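Side-chain contact in tryparedoxin (Crithidia fasciculata, PDB 1O8X), which probably acts as a thioredoxin-like dithiol-disulfide oxidoreductase that carries electrons in the trypanosomatid defence against oxidative stress: residues A[102-107]-A[111-116]. The protein carries 1 engineered substitution. Numbering follows the deposited sequence.
Sequences KHFNVE and TLIGVD
F104 lies with one face of its ring on I113, and following the phenylalanine outward traces most of the contact. Its CB meets I113 CD1 at 3.5 Å, and CG sits almost as near the same methyl. Further out the contact passes gradually to I113 CG2, with CD2 lying between the two methyls: I113 CG2 stands over the middle of the ring, 3.7 Å from the F104 centroid and 10° off the ring normal, a CH-pi contact in which CE2 and CZ come closest to the methyl. At the far end F104 CZ also reaches V115 CG1, 3.9 Å away and oblique to the ring. The two branches of I113 thus divide the work, CD1 under the root of the phenylalanine and CG2 under its ring; CG1 lies anti to the carbonyl carbon (chi1 -61°), and the extended chain beyond it puts CD1 beside F104 CB. H103 CD2 covers the opposite face, 3.8 Å above the plane of the F104 ring, so the ring is sandwiched between a methyl and an imidazole carbon, and Y7 packs its own ring against F104 with the planes about 30° apart. In this thioredoxin fold, helix 94-103 ends here in a Schellman motif, with N105 at positive phi as C-prime residue and N105 N bonded to K102 O (2.9 Å); the chain then runs back over central-sheet strand 111-116, which pairs antiparallel with strand 30-36. V106, just past the turn, adds a further, looser apolar touch: V106 CG2 is 4.2 Å from I113 CD1. Its other methyl, V106 CG1, placed anti to the backbone N, passes alongside T111 in the opposite direction, 3.8 Å from T111 CB. T111 OG1 is equally near that methyl, but its hydrogen bond goes to S108 O, in the short link between the segments.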
ATOM      1  N   LYS A 102       5.325 -10.381   7.391  1.00 14.42           N
ATOM      2  CA  LYS A 102       5.104 -11.532   8.249  1.00 14.88           C
ATOM      3  C   LYS A 102       3.785 -11.406   9.016  1.00 14.95           C
ATOM      4  O   LYS A 102       3.007 -12.352   9.065  1.00 14.94           O
ATOM      5  CB  LYS A 102       6.290 -11.735   9.211  1.00 15.54           C
ATOM      6  CG  LYS A 102       6.036 -12.816  10.237  1.00 16.19           C
ATOM      7  CD  LYS A 102       7.246 -13.129  11.096  1.00 17.24           C
ATOM      8  CE  LYS A 102       6.894 -14.250  12.049  1.00 17.09           C
ATOM      9  NZ  LYS A 102       8.044 -14.678  12.901  1.00 19.42           N
ATOM     10  N   HIS A 103       3.525 -10.230   9.578  1.00 14.90           N
ATOM     11  CA  HIS A 103       2.306 -10.017  10.358  1.00 15.40           C
ATOM     12  C   HIS A 103       1.047 -10.358   9.558  1.00 15.06           C
ATOM     13  O   HIS A 103       0.119 -10.992  10.089  1.00 15.70           O
ATOM     14  CB  HIS A 103       2.230  -8.577  10.847  1.00 15.97           C
ATOM     15  CG  HIS A 103       0.966  -8.266  11.587  1.00 17.41           C
ATOM     16  ND1 HIS A 103       0.716  -8.708  12.870  1.00 20.26           N
ATOM     17  CD2 HIS A 103      -0.145  -7.599  11.196  1.00 18.58           C
ATOM     18  CE1 HIS A 103      -0.482  -8.296  13.248  1.00 21.12           C
ATOM     19  NE2 HIS A 103      -1.027  -7.626  12.249  1.00 20.29           N
ATOM     20  N   PHE A 104       1.016  -9.954   8.286  1.00 14.59           N
ATOM     21  CA  PHE A 104      -0.122 -10.240   7.412  1.00 14.91           C
ATOM     22  C   PHE A 104      -0.013 -11.514   6.610  1.00 15.09           C
ATOM     23  O   PHE A 104      -0.829 -11.759   5.729  1.00 16.41           O
ATOM     24  CB  PHE A 104      -0.346  -9.049   6.485  1.00 14.82           C
ATOM     25  CG  PHE A 104      -1.117  -7.964   7.137  1.00 16.20           C
ATOM     26  CD1 PHE A 104      -0.583  -6.694   7.289  1.00 17.03           C
ATOM     27  CD2 PHE A 104      -2.397  -8.241   7.641  1.00 17.73           C
ATOM     28  CE1 PHE A 104      -1.354  -5.681   7.950  1.00 18.40           C
ATOM     29  CE2 PHE A 104      -3.145  -7.276   8.260  1.00 18.07           C
ATOM     30  CZ  PHE A 104      -2.618  -6.001   8.427  1.00 18.40           C
ATOM     31  N   ASN A 105       1.007 -12.316   6.899  1.00 15.23           N
ATOM     32  CA  ASN A 105       1.247 -13.551   6.166  1.00 16.37           C
ATOM     33  C   ASN A 105       1.241 -13.345   4.652  1.00 16.04           C
ATOM     34  O   ASN A 105       0.628 -14.099   3.896  1.00 17.96           O
ATOM     35  CB  ASN A 105       0.292 -14.676   6.575  1.00 17.77           C
ATOM     36  CG  ASN A 105       0.777 -16.028   6.096  1.00 20.59           C
ATOM     37  OD1 ASN A 105       1.977 -16.224   5.843  1.00 23.15           O
ATOM     38  ND2 ASN A 105      -0.144 -16.958   5.936  1.00 24.02           N
ATOM     39  N   VAL A 106       1.972 -12.328   4.215  1.00 14.50           N
ATOM     40  CA  VAL A 106       2.116 -12.072   2.792  1.00 15.09           C
ATOM     41  C   VAL A 106       3.171 -13.038   2.257  1.00 15.84           C
ATOM     42  O   VAL A 106       4.347 -12.953   2.614  1.00 16.16           O
ATOM     43  CB  VAL A 106       2.552 -10.626   2.515  1.00 13.71           C
ATOM     44  CG1 VAL A 106       2.625 -10.394   1.023  1.00 14.52           C
ATOM     45  CG2 VAL A 106       1.596  -9.631   3.150  1.00 13.87           C
ATOM     46  N   GLU A 107       2.748 -13.932   1.381  1.00 18.28           N
ATOM     47  CA  GLU A 107       3.641 -14.984   0.896  1.00 19.33           C
ATOM     48  C   GLU A 107       4.005 -14.780  -0.562  1.00 19.11           C
ATOM     49  O   GLU A 107       5.030 -15.273  -1.044  1.00 19.66           O
ATOM     50  CB  GLU A 107       2.978 -16.338   1.061  1.00 21.15           C
ATOM     51  CG  GLU A 107       2.887 -16.800   2.495  1.00 24.63           C
ATOM     52  CD  GLU A 107       2.462 -18.242   2.557  1.00 28.53           C
ATOM     53  OE1 GLU A 107       1.324 -18.544   2.130  1.00 31.46           O
ATOM     54  OE2 GLU A 107       3.278 -19.064   3.014  1.00 32.25           O
ATOM     55  N   THR A 111       0.301  -7.941  -3.353  1.00 10.92           N
ATOM     56  CA  THR A 111      -0.739  -8.130  -2.329  1.00 10.84           C
ATOM     57  C   THR A 111      -1.151  -6.746  -1.865  1.00 10.45           C
ATOM     58  O   THR A 111      -0.308  -5.860  -1.771  1.00 11.07           O
ATOM     59  CB  THR A 111      -0.198  -8.978  -1.173  1.00 11.60           C
ATOM     60  OG1 THR A 111      -0.093 -10.335  -1.611  1.00 13.31           O
ATOM     61  CG2 THR A 111      -1.171  -9.041  -0.009  1.00 12.50           C
ATOM     62  N   LEU A 112      -2.436  -6.574  -1.570  1.00 10.21           N
ATOM     63  CA  LEU A 112      -2.939  -5.272  -1.149  1.00 11.13           C
ATOM     64  C   LEU A 112      -3.833  -5.471   0.068  1.00 12.24           C
ATOM     65  O   LEU A 112      -4.859  -6.148  -0.050  1.00 14.19           O
ATOM     66  CB  LEU A 112      -3.707  -4.671  -2.328  1.00 13.56           C
ATOM     67  CG  LEU A 112      -4.146  -3.217  -2.351  1.00 13.33           C
ATOM     68  CD1 LEU A 112      -2.979  -2.302  -2.280  1.00 12.47           C
ATOM     69  CD2 LEU A 112      -4.928  -2.960  -3.614  1.00 14.46           C
ATOM     70  N   ILE A 113      -3.447  -4.874   1.199  1.00 12.25           N
ATOM     71  CA  ILE A 113      -4.153  -5.039   2.466  1.00 12.78           C
ATOM     72  C   ILE A 113      -4.608  -3.696   2.981  1.00 11.80           C
ATOM     73  O   ILE A 113      -3.800  -2.783   3.148  1.00 12.55           O
ATOM     74  CB  ILE A 113      -3.232  -5.740   3.465  1.00 13.71           C
ATOM     75  CG1 ILE A 113      -2.899  -7.111   2.851  1.00 16.80           C
ATOM     76  CG2 ILE A 113      -3.852  -5.818   4.881  1.00 14.75           C
ATOM     77  CD1 ILE A 113      -2.300  -8.100   3.718  1.00 19.01           C
ATOM     78  N   GLY A 114      -5.901  -3.574   3.244  1.00 11.38           N
ATOM     79  CA  GLY A 114      -6.456  -2.315   3.706  1.00 11.23           C
ATOM     80  C   GLY A 114      -6.764  -2.341   5.181  1.00 11.32           C
ATOM     81  O   GLY A 114      -7.387  -3.288   5.665  1.00 11.85           O
ATOM     82  N   VAL A 115      -6.277  -1.328   5.882  1.00 12.42           N
ATOM     83  CA  VAL A 115      -6.519  -1.155   7.307  1.00 12.90           C
ATOM     84  C   VAL A 115      -7.111   0.223   7.579  1.00 13.04           C
ATOM     85  O   VAL A 115      -6.837   1.183   6.851  1.00 14.49           O
ATOM     86  CB  VAL A 115      -5.227  -1.390   8.153  1.00 13.68           C
ATOM     87  CG1 VAL A 115      -4.571  -2.732   7.806  1.00 14.16           C
ATOM     88  CG2 VAL A 115      -4.232  -0.265   7.989  1.00 14.46           C
ATOM     89  N   ASP A 116      -7.907   0.334   8.627  1.00 12.92           N
ATOM     90  CA  ASP A 116      -8.415   1.633   9.034  1.00 13.69           C
ATOM     91  C   ASP A 116      -7.299   2.369   9.778  1.00 14.29           C
ATOM     92  O   ASP A 116      -6.769   1.850  10.764  1.00 15.31           O
ATOM     93  CB  ASP A 116      -9.625   1.417   9.932  1.00 14.19           C
ATOM     94  CG  ASP A 116     -10.176   2.687  10.457  1.00 15.25           C
ATOM     95  OD1 ASP A 116     -10.629   3.516   9.645  1.00 16.67           O
ATOM     96  OD2 ASP A 116     -10.166   2.931  11.672  1.00 16.98           O
TER